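Local coordinates for protein cytochrome c2 (Rhodobacter capsulatus, PDB 1C2R) that carries electrons through its covalently bound heme c, serving as donor to oxidized bacteriochlorophyll in photosynthetic electron transfer and possibly also in respiration, at residues G1-G6 with V107-A112; D71-V76 with G103-A108. All blocks are in the same frame, centred on the assembly; numbering follows the deposited sequence.

Contact 1 of 2, residues G1-G6 with V107-A112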
ATOM      1  N   GLY A   1      -5.250   9.416  12.195  1.00 89.86           N
ATOM      2  CA  GLY A   1      -5.435   7.991  12.451  1.00 33.44           C
ATOM      3  C   GLY A   1      -4.509   7.471  13.574  1.00 62.50           C
ATOM      4  O   GLY A   1      -3.597   8.178  13.988  1.00 49.80           O
ATOM      5  N   ASP A   2      -4.733   6.220  14.080  1.00 29.62           N
ATOM      6  CA  ASP A   2      -3.902   5.621  15.178  1.00 16.35           C
ATOM      7  C   ASP A   2      -2.878   4.588  14.734  1.00 38.77           C
ATOM      8  O   ASP A   2      -3.224   3.498  14.278  1.00 27.72           O
ATOM      9  CB  ASP A   2      -4.747   4.942  16.257  1.00 50.06           C
ATOM     10  CG  ASP A   2      -4.112   4.824  17.630  1.00 40.62           C
ATOM     11  OD1 ASP A   2      -4.749   5.075  18.637  1.00100.00           O
ATOM     12  OD2 ASP A   2      -2.874   4.377  17.650  1.00 64.89           O
ATOM     13  N   ALA A   3      -1.613   4.934  14.908  1.00 21.51           N
ATOM     14  CA  ALA A   3      -0.483   4.097  14.550  1.00 36.28           C
ATOM     15  C   ALA A   3      -0.278   2.884  15.429  1.00 10.69           C
ATOM     16  O   ALA A   3       0.201   1.847  14.976  1.00 44.87           O
ATOM     17  CB  ALA A   3       0.763   4.949  14.624  1.00 17.35           C
ATOM     18  N   ALA A   4      -0.616   3.029  16.691  1.00 42.00           N
ATOM     19  CA  ALA A   4      -0.463   1.955  17.645  1.00 21.91           C
ATOM     20  C   ALA A   4      -1.358   0.792  17.281  1.00 20.25           C
ATOM     21  O   ALA A   4      -0.997  -0.382  17.407  1.00 41.78           O
ATOM     22  CB  ALA A   4      -0.783   2.476  19.033  1.00 77.14           C
ATOM     23  N   LYS A   5      -2.548   1.189  16.830  1.00 27.94           N
ATOM     24  CA  LYS A   5      -3.565   0.299  16.395  1.00 24.68           C
ATOM     25  C   LYS A   5      -3.294  -0.294  15.024  1.00 33.74           C
ATOM     26  O   LYS A   5      -3.575  -1.455  14.726  1.00 42.46           O
ATOM     27  CB  LYS A   5      -4.868   0.185  17.171  1.00 47.01           C
ATOM     28  CG  LYS A   5      -6.121   0.796  16.601  1.00 80.08           C
ATOM     29  CD  LYS A   5      -7.257  -0.093  17.054  1.00100.00           C
ATOM     30  CE  LYS A   5      -8.600   0.206  16.419  1.00100.00           C
ATOM     31  NZ  LYS A   5      -9.729   0.001  17.341  1.00100.00           N
ATOM     32  N   GLY A   6      -2.675   0.579  14.206  1.00 29.37           N
ATOM     33  CA  GLY A   6      -2.265   0.281  12.849  1.00  7.64           C
ATOM     34  C   GLY A   6      -1.227  -0.827  12.847  1.00 25.98           C
ATOM     35  O   GLY A   6      -1.282  -1.752  12.043  1.00 20.88           O
ATOM     36  N   VAL A 107      -3.905   1.726   9.871  1.00 15.47           N
ATOM     37  CA  VAL A 107      -2.821   1.062   9.194  1.00 25.64           C
ATOM     38  C   VAL A 107      -2.049   2.127   8.402  1.00 16.26           C
ATOM     39  O   VAL A 107      -0.822   2.093   8.313  1.00 23.05           O
ATOM     40  CB  VAL A 107      -3.322  -0.096   8.341  1.00  8.39           C
ATOM     41  CG1 VAL A 107      -2.271  -0.501   7.316  1.00 25.77           C
ATOM     42  CG2 VAL A 107      -3.613  -1.272   9.260  1.00 26.51           C
ATOM     43  N   ALA A 108      -2.815   3.096   7.837  1.00 36.06           N
ATOM     44  CA  ALA A 108      -2.265   4.207   7.059  1.00 12.88           C
ATOM     45  C   ALA A 108      -1.322   5.016   7.927  1.00  6.45           C
ATOM     46  O   ALA A 108      -0.193   5.309   7.538  1.00 24.94           O
ATOM     47  CB  ALA A 108      -3.355   5.063   6.405  1.00 16.13           C
ATOM     48  N   ALA A 109      -1.789   5.356   9.123  1.00 33.06           N
ATOM     49  CA  ALA A 109      -0.977   6.114  10.053  1.00 28.48           C
ATOM     50  C   ALA A 109       0.266   5.346  10.477  1.00 21.18           C
ATOM     51  O   ALA A 109       1.345   5.911  10.599  1.00 26.34           O
ATOM     52  CB  ALA A 109      -1.776   6.508  11.279  1.00 19.92           C
ATOM     53  N   TYR A 110       0.116   4.074  10.715  1.00 25.40           N
ATOM     54  CA  TYR A 110       1.226   3.265  11.121  1.00 16.05           C
ATOM     55  C   TYR A 110       2.325   3.335  10.066  1.00 20.64           C
ATOM     56  O   TYR A 110       3.513   3.609  10.304  1.00 31.05           O
ATOM     57  CB  TYR A 110       0.661   1.864  11.203  1.00 11.63           C
ATOM     58  CG  TYR A 110       1.721   0.858  11.322  1.00 28.72           C
ATOM     59  CD1 TYR A 110       2.688   0.973  12.316  1.00 30.69           C
ATOM     60  CD2 TYR A 110       1.785  -0.224  10.452  1.00 25.86           C
ATOM     61  CE1 TYR A 110       3.703   0.025  12.450  1.00 25.63           C
ATOM     62  CE2 TYR A 110       2.792  -1.184  10.571  1.00 12.31           C
ATOM     63  CZ  TYR A 110       3.753  -1.057  11.571  1.00 27.66           C
ATOM     64  OH  TYR A 110       4.745  -1.996  11.688  1.00 25.11           O
ATOM     65  N   LEU A 111       1.892   3.094   8.877  1.00 31.92           N
ATOM     66  CA  LEU A 111       2.813   3.134   7.797  1.00 23.39           C
ATOM     67  C   LEU A 111       3.566   4.475   7.733  1.00 46.24           C
ATOM     68  O   LEU A 111       4.744   4.515   7.382  1.00 24.49           O
ATOM     69  CB  LEU A 111       2.109   2.865   6.453  1.00 22.65           C
ATOM     70  CG  LEU A 111       1.628   1.421   6.233  1.00 13.53           C
ATOM     71  CD1 LEU A 111       0.783   1.353   4.962  1.00 11.92           C
ATOM     72  CD2 LEU A 111       2.812   0.461   6.121  1.00 10.74           C
ATOM     73  N   ALA A 112       2.891   5.578   8.057  1.00 30.68           N
ATOM     74  CA  ALA A 112       3.556   6.873   7.996  1.00 13.00           C
ATOM     75  C   ALA A 112       4.634   7.001   9.035  1.00 29.61           C
ATOM     76  O   ALA A 112       5.696   7.593   8.827  1.00 30.01           O
ATOM     77  CB  ALA A 112       2.551   8.007   8.152  1.00  3.52           C
TER

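Contact 2 of 2, residues D71-V76 with G103-A108. With HEC (heme c), chain C.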
ATOM      1  N   ASP A  71      -5.368   8.218   0.903  1.00 16.86           N
ATOM      2  CA  ASP A  71      -5.670   7.325  -0.175  1.00 13.41           C
ATOM      3  C   ASP A  71      -5.316   5.917   0.220  1.00 19.24           C
ATOM      4  O   ASP A  71      -6.012   4.949  -0.104  1.00 26.49           O
ATOM      5  CB  ASP A  71      -4.866   7.713  -1.401  1.00 73.64           C
ATOM      6  CG  ASP A  71      -4.781   9.191  -1.622  1.00 44.12           C
ATOM      7  OD1 ASP A  71      -3.728   9.807  -1.634  1.00 65.51           O
ATOM      8  OD2 ASP A  71      -5.937   9.705  -1.957  1.00 47.32           O
ATOM      9  N   ILE A  72      -4.212   5.788   0.926  1.00 20.50           N
ATOM     10  CA  ILE A  72      -3.864   4.461   1.320  1.00 26.24           C
ATOM     11  C   ILE A  72      -5.050   3.828   2.055  1.00 13.25           C
ATOM     12  O   ILE A  72      -5.476   2.726   1.722  1.00 32.55           O
ATOM     13  CB  ILE A  72      -2.643   4.398   2.182  1.00 33.93           C
ATOM     14  CG1 ILE A  72      -1.447   4.553   1.275  1.00 22.64           C
ATOM     15  CG2 ILE A  72      -2.601   3.022   2.838  1.00 19.45           C
ATOM     16  CD1 ILE A  72      -0.210   5.043   2.004  1.00 17.98           C
ATOM     17  N   ALA A  73      -5.580   4.570   3.064  1.00 21.51           N
ATOM     18  CA  ALA A  73      -6.723   4.176   3.891  1.00 34.80           C
ATOM     19  C   ALA A  73      -7.893   3.751   3.017  1.00 11.65           C
ATOM     20  O   ALA A  73      -8.554   2.762   3.306  1.00 51.09           O
ATOM     21  CB  ALA A  73      -7.123   5.308   4.834  1.00 20.06           C
ATOM     22  N   THR A  74      -8.144   4.493   1.925  1.00 35.14           N
ATOM     23  CA  THR A  74      -9.247   4.163   1.003  1.00 15.59           C
ATOM     24  C   THR A  74      -8.946   2.971   0.106  1.00 27.96           C
ATOM     25  O   THR A  74      -9.723   2.029   0.021  1.00 29.56           O
ATOM     26  CB  THR A  74      -9.651   5.345   0.102  1.00 37.73           C
ATOM     27  OG1 THR A  74      -9.902   6.479   0.893  1.00 34.24           O
ATOM     28  CG2 THR A  74     -10.884   5.009  -0.746  1.00 25.12           C
ATOM     29  N   TYR A  75      -7.839   3.011  -0.579  1.00 22.82           N
ATOM     30  CA  TYR A  75      -7.477   1.926  -1.454  1.00 12.82           C
ATOM     31  C   TYR A  75      -7.586   0.575  -0.779  1.00  8.37           C
ATOM     32  O   TYR A  75      -8.141  -0.379  -1.321  1.00 25.90           O
ATOM     33  CB  TYR A  75      -6.036   2.181  -1.837  1.00 15.69           C
ATOM     34  CG  TYR A  75      -5.274   1.056  -2.460  1.00 12.06           C
ATOM     35  CD1 TYR A  75      -5.424   0.769  -3.820  1.00 28.05           C
ATOM     36  CD2 TYR A  75      -4.365   0.321  -1.704  1.00  5.90           C
ATOM     37  CE1 TYR A  75      -4.716  -0.249  -4.456  1.00 13.44           C
ATOM     38  CE2 TYR A  75      -3.653  -0.700  -2.327  1.00 15.84           C
ATOM     39  CZ  TYR A  75      -3.822  -0.985  -3.685  1.00 11.27           C
ATOM     40  OH  TYR A  75      -3.103  -2.000  -4.260  1.00 18.22           O
ATOM     41  N   VAL A  76      -7.035   0.516   0.408  1.00 23.41           N
ATOM     42  CA  VAL A  76      -7.009  -0.681   1.205  1.00 33.16           C
ATOM     43  C   VAL A  76      -8.355  -1.396   1.399  1.00 15.71           C
ATOM     44  O   VAL A  76      -8.417  -2.624   1.407  1.00 29.08           O
ATOM     45  CB  VAL A  76      -6.098  -0.484   2.420  1.00 19.86           C
ATOM     46  CG1 VAL A  76      -6.528  -1.266   3.651  1.00 37.37           C
ATOM     47  CG2 VAL A  76      -4.695  -0.906   2.036  1.00 13.49           C
ATOM     48  N   GLY A 103     -10.049  -0.441   9.394  1.00 39.29           N
ATOM     49  CA  GLY A 103      -8.656  -0.335   9.824  1.00 44.24           C
ATOM     50  C   GLY A 103      -7.702   0.539   9.014  1.00 88.66           C
ATOM     51  O   GLY A 103      -6.609   0.875   9.468  1.00 38.87           O
ATOM     52  N   GLY A 104      -8.133   0.889   7.828  1.00 20.14           N
ATOM     53  CA  GLY A 104      -7.399   1.692   6.862  1.00 14.73           C
ATOM     54  C   GLY A 104      -6.579   2.878   7.341  1.00 27.86           C
ATOM     55  O   GLY A 104      -5.400   3.009   7.018  1.00 36.39           O
ATOM     56  N   GLU A 105      -7.199   3.732   8.069  1.00 26.02           N
ATOM     57  CA  GLU A 105      -6.583   4.920   8.566  1.00 26.71           C
ATOM     58  C   GLU A 105      -5.516   4.712   9.602  1.00 18.29           C
ATOM     59  O   GLU A 105      -4.549   5.472   9.726  1.00 27.94           O
ATOM     60  CB  GLU A 105      -7.703   5.595   9.241  1.00 15.46           C
ATOM     61  CG  GLU A 105      -7.938   6.982   8.753  1.00100.00           C
ATOM     62  CD  GLU A 105      -9.166   7.439   9.440  1.00100.00           C
ATOM     63  OE1 GLU A 105      -9.825   6.719  10.179  1.00100.00           O
ATOM     64  OE2 GLU A 105      -9.444   8.687   9.201  1.00100.00           O
ATOM     65  N   ASP A 106      -5.748   3.674  10.358  1.00 17.70           N
ATOM     66  CA  ASP A 106      -4.876   3.274  11.412  1.00 20.13           C
ATOM     67  C   ASP A 106      -3.657   2.643  10.805  1.00 26.47           C
ATOM     68  O   ASP A 106      -2.526   2.965  11.159  1.00 21.73           O
ATOM     69  CB  ASP A 106      -5.568   2.257  12.311  1.00 34.63           C
ATOM     70  CG  ASP A 106      -6.706   2.836  13.087  1.00 16.73           C
ATOM     71  OD1 ASP A 106      -7.483   2.148  13.709  1.00 53.76           O
ATOM     72  OD2 ASP A 106      -6.762   4.148  13.042  1.00 64.10           O
ATOM     73  N   VAL A 107      -3.905   1.726   9.871  1.00 15.47           N
ATOM     74  CA  VAL A 107      -2.821   1.062   9.194  1.00 25.64           C
ATOM     75  C   VAL A 107      -2.049   2.127   8.402  1.00 16.26           C
ATOM     76  O   VAL A 107      -0.822   2.093   8.313  1.00 23.05           O
ATOM     77  CB  VAL A 107      -3.322  -0.096   8.341  1.00  8.39           C
ATOM     78  CG1 VAL A 107      -2.271  -0.501   7.316  1.00 25.77           C
ATOM     79  CG2 VAL A 107      -3.613  -1.272   9.260  1.00 26.51           C
ATOM     80  N   ALA A 108      -2.815   3.096   7.837  1.00 36.06           N
ATOM     81  CA  ALA A 108      -2.265   4.207   7.059  1.00 12.88           C
ATOM     82  C   ALA A 108      -1.322   5.016   7.927  1.00  6.45           C
ATOM     83  O   ALA A 108      -0.193   5.309   7.538  1.00 24.94           O
ATOM     84  CB  ALA A 108      -3.355   5.063   6.405  1.00 16.13           C
TER
HETATM   85 FE   HEC C 120      -1.133  -4.893  -0.562  1.00 18.13          FE
HETATM   86  CHA HEC C 120      -0.005  -3.353  -3.248  1.00 27.93           C
HETATM   87  CHB HEC C 120      -1.286  -1.921   1.057  1.00 35.69           C
HETATM   88  CHC HEC C 120      -2.278  -6.449   2.173  1.00 13.61           C
HETATM   89  CHD HEC C 120      -0.967  -7.800  -2.102  1.00 18.96           C
HETATM   90  NA  HEC C 120      -0.734  -3.052  -1.004  1.00  4.35           N
HETATM   91  C1A HEC C 120      -0.288  -2.602  -2.204  1.00 12.96           C
HETATM   92  C2A HEC C 120      -0.102  -1.170  -2.169  1.00  9.77           C
HETATM   93  C3A HEC C 120      -0.450  -0.730  -0.974  1.00 10.38           C
HETATM   94  C4A HEC C 120      -0.846  -1.886  -0.233  1.00 20.22           C
HETATM   95  CMA HEC C 120      -0.442   0.687  -0.457  1.00 14.64           C
HETATM   96  CAA HEC C 120       0.385  -0.347  -3.327  1.00 11.26           C
HETATM   97  CBA HEC C 120       1.908  -0.322  -3.307  1.00 10.30           C
HETATM   98  CGA HEC C 120       2.663   0.601  -4.301  1.00 25.00           C
HETATM   99  O1A HEC C 120       1.945   1.302  -4.957  1.00 31.00           O
HETATM  100  O2A HEC C 120       3.855   0.644  -4.376  1.00 22.56           O
HETATM  101  NB  HEC C 120      -1.673  -4.339   1.220  1.00  9.27           N
HETATM  102  C1B HEC C 120      -1.644  -3.049   1.693  1.00 10.30           C
HETATM  103  C2B HEC C 120      -2.084  -3.070   3.041  1.00 17.55           C
HETATM  104  C3B HEC C 120      -2.331  -4.322   3.313  1.00 10.39           C
HETATM  105  C4B HEC C 120      -2.091  -5.110   2.193  1.00 15.91           C
HETATM  106  CMB HEC C 120      -2.231  -1.815   3.930  1.00  7.46           C
HETATM  107  CAB HEC C 120      -2.874  -4.837   4.548  1.00 35.39           C
HETATM  108  CBB HEC C 120      -4.127  -4.371   5.176  1.00 10.02           C
HETATM  109  NC  HEC C 120      -1.549  -6.723  -0.041  1.00 17.11           N
HETATM  110  C1C HEC C 120      -2.044  -7.250   1.144  1.00 15.46           C
HETATM  111  C2C HEC C 120      -2.228  -8.672   1.118  1.00 14.43           C
HETATM  112  C3C HEC C 120      -1.850  -9.032  -0.092  1.00 21.37           C
HETATM  113  C4C HEC C 120      -1.444  -7.831  -0.825  1.00 25.35           C
HETATM  114  CMC HEC C 120      -2.742  -9.518   2.279  1.00  7.45           C
HETATM  115  CAC HEC C 120      -1.832 -10.406  -0.670  1.00 20.51           C
HETATM  116  CBC HEC C 120      -3.004 -11.324  -0.844  1.00 18.19           C
HETATM  117  ND  HEC C 120      -0.586  -5.448  -2.365  1.00  3.85           N
HETATM  118  C1D HEC C 120      -0.545  -6.736  -2.829  1.00 21.73           C
HETATM  119  C2D HEC C 120      -0.057  -6.707  -4.225  1.00  3.17           C
HETATM  120  C3D HEC C 120       0.223  -5.451  -4.498  1.00  7.37           C
HETATM  121  C4D HEC C 120      -0.122  -4.692  -3.352  1.00 15.50           C
HETATM  122  CMD HEC C 120       0.105  -7.899  -5.132  1.00 11.48           C
HETATM  123  CAD HEC C 120       0.687  -4.925  -5.812  1.00  9.50           C
HETATM  124  CBD HEC C 120      -0.579  -4.334  -6.486  1.00 11.05           C
HETATM  125  CGD HEC C 120      -0.769  -4.491  -7.965  1.00 20.48           C
HETATM  126  O1D HEC C 120      -1.829  -4.386  -8.545  1.00 27.07           O
HETATM  127  O2D HEC C 120       0.284  -4.702  -8.604  1.00 18.69           O

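Contact 1 of 2, residues G1-G6 with V107-A112
With its CG anti to the backbone N (chi1 168°), Tyr-110 lays the CB and ring against the backbone of Gly-6, while Val-107, whose CG2 stands anti to its own carbonyl carbon, turns that methyl onto the Gly-6 carbonyl, with 3.7 Å between CG2 and Gly-6 O. Glycine makes the approach possible: CA of Gly-6 lies 3.8 Å from CA of Val-107, and a beta carbon at Gly-6 would collide with CB of Tyr-110. The ring reaches back along the other helix, its CD1 3.7 Å from Ala-3 O, and Gly-6 C meets its CG obliquely. Here is the pairing of N- and C-terminal helices that marks the cytochrome c fold, made by van der Waals contact, with no hydrogen bond between 1-6 and 107-112. An alanine at Tyr-110 would keep the CB contact but is likely to open a gap where the ring meets Gly-6 C and O, and to take the aromatic neighbour from Ala-3 O. Farther along, CB of Ala-109 packs 3.7 Å from Gly-1 O and loosely against CB of Ala-3. Just before the N-terminal helix, Asp-2 caps its first turn, OD2 accepting weak bonds from the backbone N of Ala-4 and Lys-5.

Contact 2 of 2, residues D71-V76 with G103-A108
Helix segments 71-76 and 104-108 approach to 7.8 Å between their axes at 132°, with CA of Ala-73 only 3.9 Å from CA of Gly-104. Gly-104 has no side chain to stand in the way; a CB there would run into the carbonyl oxygen of Ala-73. The Ala-73 methyl then settles onto bare backbone, its CB 3.5 Å from Gly-104 C and nearly as close to the N of Glu-105. A CA-H...O contact from Ala-73 CA to Gly-104 O adds to the fit, while the aliphatic CG of Glu-105 borders the same methyl at the exposed margin. One turn on, Ala-108 directs its methyl toward helix 71-76, where CB lies 4.1 Å from Ala-73 CB and also touches CG2 of Ile-72. With small residues at the crossing, two helices of the cytochrome c fold pack closely beside the heme, and both contribute residues to its pocket.

On the heme side, two valines, one from each helix, share a single methyl. CG2 of Val-76 lies 3.2 Å from CMB of the heme, and CG1 of Val-107, anti to its backbone N at chi1 162°, reaches CMB as well, at 3.6 Å. Tyr-75 turns its ring to the porphyrin, CE2 3.5 Å from heme C3A. Its OH lies near the CHA bridge, with the pyrrole nitrogen NA in the plane of the phenol ring at its edge. Beyond the two segments, Trp-67 meets the Tyr-75 ring and donates a hydrogen bond to the heme, while Met-96, an axial ligand of the iron, packs against Tyr-75.

Overall arrangement
Contacts 1 and 2, centred 9 Å apart on the same side of the molecule, both draw on helix 104-113 and overlap at Val-107 and Ala-108. Of the three helices involved, 3-9 comes first along the chain, 69-77 next and 104-113 last, returning to meet both: contact 1 closes the chain ends across about a hundred residues, and contact 2 joins segments with 26 residues between them. Asp-106 links the two patches, its OD2 forming a probable hydrogen bond to the N of Asp-2. The C-terminal helix therefore lies between helices 3-9 and 69-77 and itself reaches the heme through the shared Val-107, and contact 2 is the more buried of the two.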